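Local coordinates for protein subclass B3 metallo-beta-lactamase (Sphingobium indicum, PDB 7LUU) that probably hydrolyses beta-lactam antibiotics, opening their four-membered ring at an active site that holds two zinc ions, at residues V88-A93 and L119-H124; A140-S145 and P171-L176; A74-A79 and S265-N270; I115-S120 and E183-G188; P42-M47 and I131-R136. One frame throughout, in Å; residues are numbered along the deposited sequence.

Overall arrangement
Following the chain from its N terminus, the loop 42-47 opens contact 5, which closes later on helix 131-138. Contact 3 makes the widest closure: segment 74-79 meets 265-270, ahead of the last helix, 282-300, so contacts 5 and 3 cross. Contact 1, nested inside both, pairs the ends of neighbouring strands 87-90 and 115-119 and leads into the zinc ligands. Contact 4 starts on the strand where contact 1 ends, crosses contact 5 and joins the two sheets at 184-187. Contact 2, nested within contacts 4 and 3, adds the last strand to the first sheet. Water 2 bridges the zinc ions of contacts 1 and 3.

Contact 1: residues V88-A93 and L119-H124; sequences VLIDGA and LSTEPH. With ZN (zinc ion), chain B.
A buried carboxylate, that of Asp-91, grips Thr-121 at two points, and the loop that it fixes runs straight into a zinc site with a glutamate ligand. The setting is the metallo-beta-lactamase alpha-beta/beta-alpha sandwich, where the parallel strands 87-90 and 115-119 end side by side and Glu-122, His-124, Asp-126 and His-127 form a Glu-x-His-x-Asp-His version of the family's zinc-binding motif. Two backbone bonds hold the strand ends in register: Leu-119 N to Leu-89 O, 2.7 Å, and Asp-91 N to Leu-119 O, 2.8 Å. On one side of this ladder Val-88, Ile-90 and Leu-119 pack together, Val-88 CG1 lying 3.7 Å from Leu-119 CG, and Trp-207 of the second sheet packs over Ile-90 and Leu-119. Beta-branched and leucine side chains suit such a dry interior. Beyond the strands, Thr-121 places OG1 between its backbone N and carbonyl carbon (chi1 58°), which lets the hydroxyl donate to the syn lone pair of Asp-91 OD2 at 2.7 Å while Thr-121 N reaches Asp-91 OD1 at 2.9 Å, from 21° outside the carboxylate plane. An aspartate suits the place because its two oxygens can take one donor each. Glu-122 OE2 then binds zinc at 1.9 Å and His-124 ND1 at 2.0 Å, with His-200 and water 2 completing the site; Asp-161 holds the other nitrogen of His-124. Water 1 ties the turn together, accepting from Ser-120 OG and donating to both Asp-91 OD1 and Glu-122 O, the latter at 2.8 Å.

Contact 2: residues A140-S145 and P171-L176; sequences ATVVAS and PAVSRL
Val-142 meets Val-173 tip to tip, its CG2 resting 3.6 Å from Val-173 CG1, while its other methyl, CG1, lies beside Leu-176 CD2 at 3.9 Å. The strand 141-144 here receives its parallel neighbour, 176-178, the outermost strand of the sheet, and with helix 146-154 between them the unit is a beta-alpha-beta crossover. Val-142 and Leu-176 point the same way from the sheet, toward Leu-152 of that helix, and Ile-131 of helix 131-138 also packs on both valines. Branched aliphatic residues suit this layer between strand and helices. Parallel pairing begins with Val-142 N donating to Arg-175 O at 2.9 Å, and Leu-176 CA adds a CA-H...O contact to Val-142 O at 3.2 Å. Arg-175 leaves its backbone with CG opposite the N (chi1 -178°), runs its aliphatic part past Thr-141 OG1, and bends at chi3 to turn the guanidinium back toward the start of the strand. A long, flexible arginine can thus stay at the surface and still serve carbonyls at the helix-strand junction: NH1 also bonds to Ala-135 O. Its bond to Ala-140 O, 2.8 Å long, lies in the guanidinium plane but arrives 43° above the plane of that carbonyl.

Contact 3: residues A74-A79 and S265-N270; sequences AGLSVA and SAHPDN. With ZN (zinc ion), chain C.
His-267, its ring lying alongside Leu-76, binds zinc through NE2 at 2.0 Å; Asp-126 and His-127 are the other protein ligands, and waters 2 and 4 also coordinate the metal. Leu-76 sends CD2 to within 3.7 Å of His-267 CE1, a nonpolar neighbour for the imidazole. The other ring nitrogen, ND1, donates to water 3 at 2.9 Å, in the ring plane, and this water in turn donates to Gly-75 O and Asp-269 OD1. With one nitrogen on the metal and the other tied to that water, the turn of the ring is held at both nitrogens. Both segments are mostly loop, at the active-site rim of the alpha-beta/beta-alpha sandwich: 74-79 leads into strand 79-82 of one sheet, and 265-270 follows strand 262-265 of the other. Further out, Ser-77 joins them with two bonds, N to Ala-266 O at 2.9 Å and OG to Ser-265 O at 2.7 Å; a serine is small enough to reach backbone with its hydroxyl. Pro-268 fits against this seam, its CG 3.4 Å from Ala-74 O. Behind the ligand, Ser-265 OG and Asn-270 N reach His-267 O from opposite faces of its carbonyl, the hydroxyl at 2.6 Å.

Contact 4: residues I115-S120 and E183-G188; sequences IKFILS and EVLRIG
Two contacts involve the ring of Phe-117. In the first, a CH-pi contact, Leu-185 lays its CD2 methyl over a face of the ring, 4.2 Å from the ring centroid and 19° off the normal. In the second, Ile-187 CD1 comes to the edge of the same ring, in its plane, 3.9 Å from Phe-117 CE2; thus a single flat ring takes one partner on a face and another on its rim. With CG1 anti to the backbone N (chi1 164°) and the chain extended beyond it, Ile-187 CD1 reaches the ring. The purely aliphatic contacts continue the row: the same methyl meets Lys-116 CB at 4.0 Å, where the lysine offers only the root of its chain before leading away, and Leu-119 CD2 touches Leu-185 CD2, 4.0 Å away. Large hydrophobic residues are needed here, since the strand axes are 10.1 Å apart and the backbones cannot pair. Running nearly antiparallel at 160°, strand 115-119, an inner strand of the first sheet, faces strand 184-187, the edge of the second, across the core of the alpha-beta/beta-alpha sandwich. Strands 87-90 and 141-144 flank 115-119, while helix 131-138 packs through Ile-118 on its outer side.

Contact 5: residues P42-M47 and I131-R136; sequences PLTRPM and IAALAR
This is a mainly nonpolar contact at the periphery of the alpha-beta/beta-alpha sandwich, where the N-terminal loop ahead of helix 49-55 lies across the outer side of helix 131-138. Leu-43 is its centre: its CB meets Ala-133 CB at 3.8 Å, and its CD2 reaches Ala-132 CB at 4.0 Å. Alanines suit the helix face because their short side chains let the loop come close, bringing the CA atoms of Leu-43 and Ala-133 to 5.1 Å. Thr-44 adds its methyl rather than its hydroxyl, CG2 standing 3.7 Å from Ala-133 CB. One turn on from Ala-132, Arg-136 folds back over the leucine, its chain bent at chi3 (62°), so that CD1 of Leu-43 sits 3.4 Å above the guanidinium plane, offset toward the rim. The charged end itself is engaged by a salt bridge from NH1 to Asp-41, just ahead of the loop, so an arginine both covers the leucine and binds an acid. On its other side the helix turns Ile-131 and Leu-134 to Ile-118 of the sheet. A water links the two backbones: water 5 accepts from Ala-133 N, in the first turn of the helix, and donates to Leu-43 O, 2.8 Å from each.

Contact 1: residues V88-A93 and L119-H124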
# COMPACT_ATOMS: atom_id res chain seq x y z
N VAL A 88 -8.86 -0.62 -11.31
CA VAL A 88 -7.82 -1.20 -10.43
C VAL A 88 -7.89 -0.49 -9.08
O VAL A 88 -7.88 0.75 -9.03
CB VAL A 88 -6.42 -0.95 -11.04
CG1 VAL A 88 -5.38 -1.46 -10.13
CG2 VAL A 88 -6.29 -1.68 -12.39
N LEU A 89 -7.92 -1.25 -8.00
CA LEU A 89 -7.81 -0.68 -6.65
C LEU A 89 -6.40 -0.90 -6.15
O LEU A 89 -5.79 -1.91 -6.49
CB LEU A 89 -8.78 -1.46 -5.76
CG LEU A 89 -9.64 -0.89 -4.68
CD1 LEU A 89 -10.37 0.41 -4.95
CD2 LEU A 89 -10.70 -1.98 -4.42
N ILE A 90 -5.92 -0.01 -5.28
CA ILE A 90 -4.66 -0.16 -4.57
C ILE A 90 -4.97 -0.14 -3.09
O ILE A 90 -5.47 0.87 -2.56
CB ILE A 90 -3.66 0.96 -4.93
CG1 ILE A 90 -3.51 0.93 -6.46
CG2 ILE A 90 -2.32 0.58 -4.21
CD1 ILE A 90 -2.31 1.86 -6.97
N ASP A 91 -4.65 -1.28 -2.45
CA ASP A 91 -4.86 -1.59 -1.02
C ASP A 91 -6.34 -1.69 -0.65
O ASP A 91 -7.26 -1.49 -1.47
CB ASP A 91 -4.09 -0.59 -0.13
CG ASP A 91 -2.60 -0.96 -0.03
OD1 ASP A 91 -2.22 -2.12 -0.34
OD2 ASP A 91 -1.82 -0.12 0.38
N GLY A 92 -6.54 -2.14 0.59
CA GLY A 92 -7.90 -2.49 1.03
C GLY A 92 -8.19 -2.12 2.47
O GLY A 92 -9.24 -2.52 2.98
N ALA A 93 -7.33 -1.35 3.13
CA ALA A 93 -7.54 -0.95 4.52
C ALA A 93 -7.88 -2.17 5.41
O ALA A 93 -7.35 -3.28 5.21
CB ALA A 93 -8.58 0.20 4.62
N LEU A 119 -4.16 -4.09 -6.17
CA LEU A 119 -2.71 -4.11 -5.92
C LEU A 119 -2.45 -3.98 -4.41
O LEU A 119 -3.15 -3.27 -3.72
CB LEU A 119 -2.02 -2.94 -6.67
CG LEU A 119 -2.51 -2.79 -8.13
CD1 LEU A 119 -1.62 -1.68 -8.74
CD2 LEU A 119 -2.44 -4.04 -8.98
N SER A 120 -1.44 -4.68 -3.88
CA SER A 120 -1.17 -4.69 -2.44
C SER A 120 0.22 -4.13 -2.14
O SER A 120 1.21 -4.67 -2.65
CB SER A 120 -1.30 -6.12 -1.89
OG SER A 120 -0.87 -6.21 -0.54
N THR A 121 0.30 -3.07 -1.29
CA THR A 121 1.62 -2.55 -0.94
C THR A 121 2.32 -3.39 0.11
O THR A 121 3.57 -3.35 0.20
CB THR A 121 1.54 -1.09 -0.42
OG1 THR A 121 0.69 -0.97 0.74
CG2 THR A 121 1.07 -0.11 -1.56
N GLU A 122 1.56 -4.05 0.99
CA GLU A 122 2.16 -4.82 2.10
C GLU A 122 1.14 -5.73 2.77
O GLU A 122 -0.07 -5.39 2.86
CB GLU A 122 2.78 -3.91 3.16
CG GLU A 122 1.71 -2.96 3.84
CD GLU A 122 2.28 -2.25 5.06
OE1 GLU A 122 2.78 -1.10 4.89
OE2 GLU A 122 2.18 -2.79 6.18
N PRO A 123 1.59 -6.84 3.34
CA PRO A 123 0.67 -7.83 3.88
C PRO A 123 0.48 -7.64 5.40
O PRO A 123 0.77 -8.51 6.21
CB PRO A 123 1.37 -9.16 3.53
CG PRO A 123 2.80 -8.81 3.71
CD PRO A 123 2.98 -7.37 3.23
N HIS A 124 0.03 -6.43 5.79
CA HIS A 124 -0.34 -6.14 7.16
C HIS A 124 -1.81 -5.76 7.17
O HIS A 124 -2.35 -5.30 6.14
CB HIS A 124 0.46 -4.96 7.68
CG HIS A 124 1.85 -5.31 8.10
ND1 HIS A 124 2.76 -4.36 8.49
CD2 HIS A 124 2.47 -6.52 8.23
CE1 HIS A 124 3.90 -4.97 8.85
NE2 HIS A 124 3.75 -6.28 8.71
ZN ZN B . 2.69 -2.39 7.98
O HOH W 1 -2.01 -4.49 1.04
O HOH W 2 1.16 -1.42 8.65

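Contact 2: residues A140-S145 and P171-L176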
# COMPACT_ATOMS: atom_id res chain seq x y z
N ALA A 140 -11.99 -9.56 -8.50
CA ALA A 140 -10.66 -9.09 -8.86
C ALA A 140 -9.57 -10.11 -8.47
O ALA A 140 -9.67 -10.81 -7.47
CB ALA A 140 -10.36 -7.73 -8.18
N THR A 141 -8.45 -10.02 -9.20
CA THR A 141 -7.22 -10.71 -8.88
C THR A 141 -6.35 -9.79 -8.04
O THR A 141 -6.24 -8.62 -8.36
CB THR A 141 -6.47 -11.06 -10.18
OG1 THR A 141 -7.22 -12.14 -10.78
CG2 THR A 141 -5.05 -11.64 -9.85
N VAL A 142 -5.75 -10.35 -6.96
CA VAL A 142 -4.91 -9.56 -6.07
C VAL A 142 -3.49 -9.65 -6.56
O VAL A 142 -3.00 -10.76 -6.86
CB VAL A 142 -5.03 -10.08 -4.63
CG1 VAL A 142 -4.14 -9.21 -3.68
CG2 VAL A 142 -6.46 -9.97 -4.22
N VAL A 143 -2.79 -8.52 -6.57
CA VAL A 143 -1.46 -8.45 -7.19
C VAL A 143 -0.47 -7.99 -6.16
O VAL A 143 -0.73 -7.00 -5.47
CB VAL A 143 -1.48 -7.45 -8.36
CG1 VAL A 143 -0.10 -7.48 -9.02
CG2 VAL A 143 -2.59 -7.77 -9.39
N ALA A 144 0.66 -8.70 -6.03
CA ALA A 144 1.63 -8.37 -4.98
C ALA A 144 3.03 -8.81 -5.40
O ALA A 144 3.20 -9.50 -6.41
CB ALA A 144 1.29 -9.03 -3.64
N SER A 145 4.00 -8.45 -4.60
CA SER A 145 5.33 -9.03 -4.74
C SER A 145 5.34 -10.49 -4.33
O SER A 145 4.39 -11.04 -3.75
CB SER A 145 6.32 -8.27 -3.89
OG SER A 145 6.05 -8.50 -2.52
N PRO A 171 -7.82 -11.60 7.32
CA PRO A 171 -8.37 -12.37 6.20
C PRO A 171 -7.30 -12.76 5.18
O PRO A 171 -6.58 -11.90 4.62
CB PRO A 171 -9.43 -11.42 5.60
CG PRO A 171 -9.87 -10.59 6.87
CD PRO A 171 -8.61 -10.37 7.61
N ALA A 172 -7.23 -14.05 4.86
CA ALA A 172 -6.25 -14.53 3.90
C ALA A 172 -6.77 -14.42 2.47
O ALA A 172 -7.97 -14.48 2.21
CB ALA A 172 -5.86 -15.99 4.18
N VAL A 173 -5.83 -14.27 1.53
CA VAL A 173 -6.16 -14.10 0.13
C VAL A 173 -5.64 -15.31 -0.62
O VAL A 173 -4.48 -15.70 -0.44
CB VAL A 173 -5.44 -12.84 -0.44
CG1 VAL A 173 -5.68 -12.65 -1.98
CG2 VAL A 173 -5.84 -11.62 0.30
N SER A 174 -6.40 -15.78 -1.58
CA SER A 174 -5.93 -16.92 -2.35
C SER A 174 -5.70 -16.59 -3.81
O SER A 174 -4.85 -17.24 -4.43
CB SER A 174 -6.93 -18.09 -2.23
OG SER A 174 -8.27 -17.62 -2.36
N ARG A 175 -6.39 -15.59 -4.37
CA ARG A 175 -6.42 -15.39 -5.83
C ARG A 175 -5.36 -14.33 -6.12
O ARG A 175 -5.69 -13.13 -6.11
CB ARG A 175 -7.79 -14.90 -6.32
CG ARG A 175 -7.93 -14.70 -7.86
CD ARG A 175 -9.24 -14.00 -8.24
NE ARG A 175 -10.44 -14.72 -7.81
CZ ARG A 175 -11.46 -14.18 -7.13
NH1 ARG A 175 -11.49 -12.88 -6.81
NH2 ARG A 175 -12.51 -14.98 -6.81
N LEU A 176 -4.12 -14.78 -6.44
CA LEU A 176 -2.91 -13.94 -6.34
C LEU A 176 -2.06 -14.01 -7.59
O LEU A 176 -1.80 -15.10 -8.13
CB LEU A 176 -2.01 -14.36 -5.21
CG LEU A 176 -2.52 -13.86 -3.86
CD1 LEU A 176 -2.05 -14.75 -2.76
CD2 LEU A 176 -2.02 -12.49 -3.60

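Contact 3: residues A74-A79 and S265-N270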
# COMPACT_ATOMS: atom_id res chain seq x y z
N ALA A 74 -9.18 8.95 6.14
CA ALA A 74 -8.26 9.98 6.58
C ALA A 74 -6.90 9.40 6.90
O ALA A 74 -5.88 10.05 6.68
CB ALA A 74 -8.83 10.72 7.79
N GLY A 75 -6.87 8.18 7.42
CA GLY A 75 -5.59 7.63 7.87
C GLY A 75 -5.02 6.49 7.01
O GLY A 75 -3.90 6.00 7.31
N LEU A 76 -5.72 6.08 5.96
CA LEU A 76 -5.27 4.93 5.12
C LEU A 76 -5.68 5.23 3.70
O LEU A 76 -6.87 5.40 3.39
CB LEU A 76 -5.95 3.62 5.61
CG LEU A 76 -5.55 3.14 7.02
CD1 LEU A 76 -6.44 2.02 7.51
CD2 LEU A 76 -4.08 2.69 6.98
N SER A 77 -4.70 5.21 2.82
CA SER A 77 -4.96 5.51 1.41
C SER A 77 -5.43 4.27 0.68
O SER A 77 -4.86 3.19 0.84
CB SER A 77 -3.68 6.02 0.72
OG SER A 77 -3.23 7.22 1.38
N VAL A 78 -6.46 4.46 -0.15
CA VAL A 78 -6.89 3.44 -1.12
C VAL A 78 -7.11 4.17 -2.45
O VAL A 78 -7.83 5.17 -2.49
CB VAL A 78 -8.21 2.75 -0.68
CG1 VAL A 78 -8.65 1.68 -1.72
CG2 VAL A 78 -8.06 2.16 0.76
N ALA A 79 -6.46 3.70 -3.52
CA ALA A 79 -6.60 4.37 -4.83
C ALA A 79 -7.47 3.55 -5.77
O ALA A 79 -7.63 2.35 -5.59
CB ALA A 79 -5.23 4.57 -5.50
N SER A 265 0.86 8.38 -0.25
CA SER A 265 1.52 7.50 0.75
C SER A 265 0.48 6.56 1.37
O SER A 265 -0.60 7.02 1.74
CB SER A 265 2.12 8.43 1.85
OG SER A 265 2.53 7.65 2.96
N ALA A 266 0.79 5.27 1.52
CA ALA A 266 -0.16 4.32 2.15
C ALA A 266 -0.77 4.86 3.46
O ALA A 266 -1.99 4.81 3.65
CB ALA A 266 0.54 3.00 2.45
N HIS A 267 0.05 5.40 4.38
CA HIS A 267 -0.48 6.25 5.44
C HIS A 267 -0.32 7.69 4.97
O HIS A 267 0.82 8.17 4.91
CB HIS A 267 0.35 6.04 6.72
CG HIS A 267 0.13 4.70 7.36
ND1 HIS A 267 -0.89 4.48 8.27
CD2 HIS A 267 0.73 3.51 7.18
CE1 HIS A 267 -0.87 3.22 8.66
NE2 HIS A 267 0.08 2.59 7.98
N PRO A 268 -1.38 8.43 4.66
CA PRO A 268 -1.17 9.72 3.97
C PRO A 268 -0.45 10.74 4.85
O PRO A 268 0.32 11.55 4.32
CB PRO A 268 -2.58 10.15 3.58
CG PRO A 268 -3.50 9.29 4.40
CD PRO A 268 -2.79 8.02 4.74
N ASP A 269 -0.54 10.62 6.16
CA ASP A 269 0.16 11.59 7.02
C ASP A 269 1.68 11.48 6.93
O ASP A 269 2.40 12.46 7.23
CB ASP A 269 -0.30 11.41 8.46
CG ASP A 269 -0.37 9.91 8.89
OD1 ASP A 269 -1.19 9.07 8.33
OD2 ASP A 269 0.40 9.62 9.86
N ASN A 270 2.20 10.34 6.47
CA ASN A 270 3.64 10.24 6.26
C ASN A 270 4.14 11.19 5.19
O ASN A 270 5.33 11.54 5.18
CB ASN A 270 4.05 8.81 5.81
CG ASN A 270 3.81 7.73 6.86
OD1 ASN A 270 4.03 6.54 6.58
ND2 ASN A 270 3.36 8.13 8.06
ZN ZN C . 0.40 0.58 7.91
O HOH W 3 -2.30 6.75 9.38
O HOH W 2 1.16 -1.42 8.65
O HOH W 4 2.34 0.82 7.22

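Contact 4: residues I115-S120 and E183-G188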
# COMPACT_ATOMS: atom_id res chain seq x y z
N ILE A 115 -13.96 -3.96 -11.08
CA ILE A 115 -12.60 -3.94 -10.55
C ILE A 115 -11.95 -5.27 -10.92
O ILE A 115 -12.44 -6.35 -10.55
CB ILE A 115 -12.59 -3.74 -9.01
CG1 ILE A 115 -13.15 -2.33 -8.69
CG2 ILE A 115 -11.13 -3.90 -8.47
CD1 ILE A 115 -13.53 -2.12 -7.21
N LYS A 116 -10.89 -5.18 -11.71
CA LYS A 116 -10.22 -6.35 -12.24
C LYS A 116 -9.01 -6.76 -11.40
O LYS A 116 -8.64 -7.93 -11.39
CB LYS A 116 -9.72 -6.04 -13.66
CG LYS A 116 -10.94 -5.82 -14.64
CD LYS A 116 -11.84 -7.08 -14.71
CE LYS A 116 -13.24 -7.06 -15.55
NZ LYS A 116 -14.51 -7.54 -14.78
N PHE A 117 -8.36 -5.80 -10.77
CA PHE A 117 -7.14 -6.08 -9.99
C PHE A 117 -7.17 -5.26 -8.72
O PHE A 117 -7.62 -4.11 -8.73
CB PHE A 117 -5.85 -5.72 -10.76
CG PHE A 117 -5.62 -6.58 -11.96
CD1 PHE A 117 -5.15 -7.88 -11.81
CD2 PHE A 117 -5.87 -6.08 -13.21
CE1 PHE A 117 -4.97 -8.68 -12.93
CE2 PHE A 117 -5.70 -6.87 -14.34
CZ PHE A 117 -5.23 -8.19 -14.19
N ILE A 118 -6.61 -5.82 -7.64
CA ILE A 118 -6.38 -5.09 -6.41
C ILE A 118 -4.88 -5.22 -6.15
O ILE A 118 -4.36 -6.35 -5.97
CB ILE A 118 -7.21 -5.67 -5.24
CG1 ILE A 118 -8.73 -5.57 -5.51
CG2 ILE A 118 -6.85 -4.93 -3.91
CD1 ILE A 118 -9.51 -6.62 -4.62
N LEU A 119 -4.16 -4.09 -6.17
CA LEU A 119 -2.71 -4.11 -5.92
C LEU A 119 -2.45 -3.98 -4.41
O LEU A 119 -3.15 -3.27 -3.72
CB LEU A 119 -2.02 -2.94 -6.67
CG LEU A 119 -2.51 -2.79 -8.13
CD1 LEU A 119 -1.62 -1.68 -8.74
CD2 LEU A 119 -2.44 -4.04 -8.98
N SER A 120 -1.44 -4.68 -3.88
CA SER A 120 -1.17 -4.69 -2.44
C SER A 120 0.22 -4.13 -2.14
O SER A 120 1.21 -4.67 -2.65
CB SER A 120 -1.30 -6.12 -1.89
OG SER A 120 -0.87 -6.21 -0.54
N GLU A 183 8.33 -5.11 -13.14
CA GLU A 183 7.36 -5.68 -14.06
C GLU A 183 6.22 -4.69 -14.26
O GLU A 183 5.88 -3.94 -13.34
CB GLU A 183 6.81 -7.00 -13.47
CG GLU A 183 5.91 -7.75 -14.47
CD GLU A 183 5.50 -9.15 -13.98
OE1 GLU A 183 6.15 -9.70 -13.07
OE2 GLU A 183 4.49 -9.64 -14.53
N VAL A 184 5.60 -4.72 -15.47
CA VAL A 184 4.52 -3.79 -15.80
C VAL A 184 3.23 -4.57 -15.99
O VAL A 184 3.22 -5.63 -16.65
CB VAL A 184 4.85 -2.94 -17.06
CG1 VAL A 184 3.74 -1.86 -17.30
CG2 VAL A 184 6.20 -2.25 -16.88
N LEU A 185 2.15 -4.08 -15.40
CA LEU A 185 0.79 -4.58 -15.61
C LEU A 185 0.08 -3.65 -16.59
O LEU A 185 -0.08 -2.44 -16.31
CB LEU A 185 0.07 -4.63 -14.25
CG LEU A 185 -1.42 -4.92 -14.33
CD1 LEU A 185 -1.53 -6.32 -14.92
CD2 LEU A 185 -2.01 -4.87 -12.91
N ARG A 186 -0.31 -4.16 -17.77
CA ARG A 186 -0.94 -3.32 -18.79
C ARG A 186 -2.40 -3.71 -18.86
O ARG A 186 -2.72 -4.89 -18.96
CB ARG A 186 -0.23 -3.46 -20.12
CG ARG A 186 1.08 -2.62 -20.07
CD ARG A 186 1.80 -2.59 -21.36
NE ARG A 186 3.25 -2.71 -21.14
CZ ARG A 186 4.01 -1.67 -20.86
NH1 ARG A 186 5.33 -1.82 -20.68
NH2 ARG A 186 3.47 -0.47 -20.77
N ILE A 187 -3.28 -2.72 -18.69
CA ILE A 187 -4.72 -2.98 -18.72
C ILE A 187 -5.40 -1.74 -19.28
O ILE A 187 -5.10 -0.61 -18.86
CB ILE A 187 -5.24 -3.34 -17.33
CG1 ILE A 187 -6.76 -3.19 -17.33
CG2 ILE A 187 -4.56 -2.53 -16.25
CD1 ILE A 187 -7.41 -3.86 -16.09
N GLY A 188 -6.23 -1.95 -20.30
CA GLY A 188 -6.87 -0.80 -20.93
C GLY A 188 -5.78 0.09 -21.47
O GLY A 188 -4.85 -0.38 -22.15

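Contact 5: residues P42-M47 and I131-R136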
# COMPACT_ATOMS: atom_id res chain seq x y z
N PRO A 42 -16.28 -13.73 7.85
CA PRO A 42 -14.88 -13.77 8.29
C PRO A 42 -14.02 -12.72 7.61
O PRO A 42 -12.92 -12.39 8.11
CB PRO A 42 -14.41 -15.17 7.88
CG PRO A 42 -15.38 -15.62 6.84
CD PRO A 42 -16.71 -14.95 7.13
N LEU A 43 -14.44 -12.28 6.43
CA LEU A 43 -13.58 -11.38 5.68
C LEU A 43 -13.81 -9.91 6.04
O LEU A 43 -12.98 -9.04 5.70
CB LEU A 43 -13.83 -11.59 4.18
CG LEU A 43 -13.67 -13.01 3.64
CD1 LEU A 43 -13.75 -12.97 2.10
CD2 LEU A 43 -12.35 -13.60 4.18
N THR A 44 -14.88 -9.60 6.77
CA THR A 44 -15.09 -8.21 7.22
C THR A 44 -15.21 -8.09 8.73
O THR A 44 -15.43 -6.97 9.22
CB THR A 44 -16.34 -7.60 6.60
OG1 THR A 44 -17.50 -8.37 7.03
CG2 THR A 44 -16.22 -7.58 5.07
N ARG A 45 -15.05 -9.18 9.49
CA ARG A 45 -15.17 -9.06 10.94
C ARG A 45 -14.14 -8.05 11.45
O ARG A 45 -12.97 -8.12 11.05
CB ARG A 45 -15.01 -10.49 11.55
CG ARG A 45 -15.22 -10.60 13.07
CD ARG A 45 -15.01 -12.05 13.60
NE ARG A 45 -15.89 -12.95 12.87
CZ ARG A 45 -15.45 -13.95 12.10
NH1 ARG A 45 -14.16 -14.20 11.96
NH2 ARG A 45 -16.35 -14.64 11.38
N PRO A 46 -14.55 -7.01 12.23
CA PRO A 46 -13.67 -5.84 12.45
C PRO A 46 -12.41 -6.16 13.22
O PRO A 46 -12.37 -7.07 14.08
CB PRO A 46 -14.55 -4.90 13.30
CG PRO A 46 -15.96 -5.36 12.98
CD PRO A 46 -15.91 -6.81 12.81
N MET A 47 -11.36 -5.43 12.88
CA MET A 47 -10.10 -5.40 13.63
C MET A 47 -9.78 -4.00 14.13
O MET A 47 -10.12 -3.02 13.51
CB MET A 47 -8.91 -5.88 12.73
CG MET A 47 -9.18 -7.31 12.31
SD MET A 47 -7.84 -7.95 11.24
CE MET A 47 -6.59 -8.18 12.48
N ILE A 131 -8.75 -6.71 1.69
CA ILE A 131 -8.55 -7.15 0.30
C ILE A 131 -9.31 -8.44 -0.01
O ILE A 131 -9.91 -8.56 -1.08
CB ILE A 131 -7.04 -7.30 0.05
CG1 ILE A 131 -6.39 -5.92 -0.08
CG2 ILE A 131 -6.80 -8.07 -1.23
CD1 ILE A 131 -4.83 -6.03 -0.39
N ALA A 132 -9.28 -9.43 0.87
CA ALA A 132 -10.02 -10.65 0.60
C ALA A 132 -11.49 -10.39 0.37
O ALA A 132 -12.10 -10.96 -0.55
CB ALA A 132 -9.84 -11.64 1.76
N ALA A 133 -12.10 -9.54 1.21
CA ALA A 133 -13.51 -9.23 1.01
C ALA A 133 -13.71 -8.54 -0.33
O ALA A 133 -14.72 -8.79 -1.02
CB ALA A 133 -14.02 -8.34 2.16
N LEU A 134 -12.84 -7.59 -0.65
CA LEU A 134 -12.98 -6.84 -1.92
C LEU A 134 -12.82 -7.78 -3.11
O LEU A 134 -13.57 -7.70 -4.09
CB LEU A 134 -11.92 -5.71 -2.02
CG LEU A 134 -12.13 -4.61 -0.98
CD1 LEU A 134 -10.86 -3.77 -0.88
CD2 LEU A 134 -13.37 -3.79 -1.39
N ALA A 135 -11.86 -8.72 -3.03
CA ALA A 135 -11.69 -9.67 -4.10
C ALA A 135 -12.92 -10.57 -4.23
O ALA A 135 -13.34 -10.88 -5.35
CB ALA A 135 -10.41 -10.50 -3.90
N ARG A 136 -13.45 -11.02 -3.09
CA ARG A 136 -14.66 -11.85 -3.11
C ARG A 136 -15.79 -11.12 -3.82
O ARG A 136 -16.47 -11.69 -4.71
CB ARG A 136 -15.07 -12.20 -1.68
CG ARG A 136 -16.47 -12.93 -1.58
CD ARG A 136 -16.91 -13.06 -0.14
NE ARG A 136 -17.07 -11.74 0.46
CZ ARG A 136 -17.23 -11.52 1.77
NH1 ARG A 136 -17.30 -10.27 2.25
NH2 ARG A 136 -17.19 -12.53 2.60
O HOH W 5 -11.02 -9.01 3.75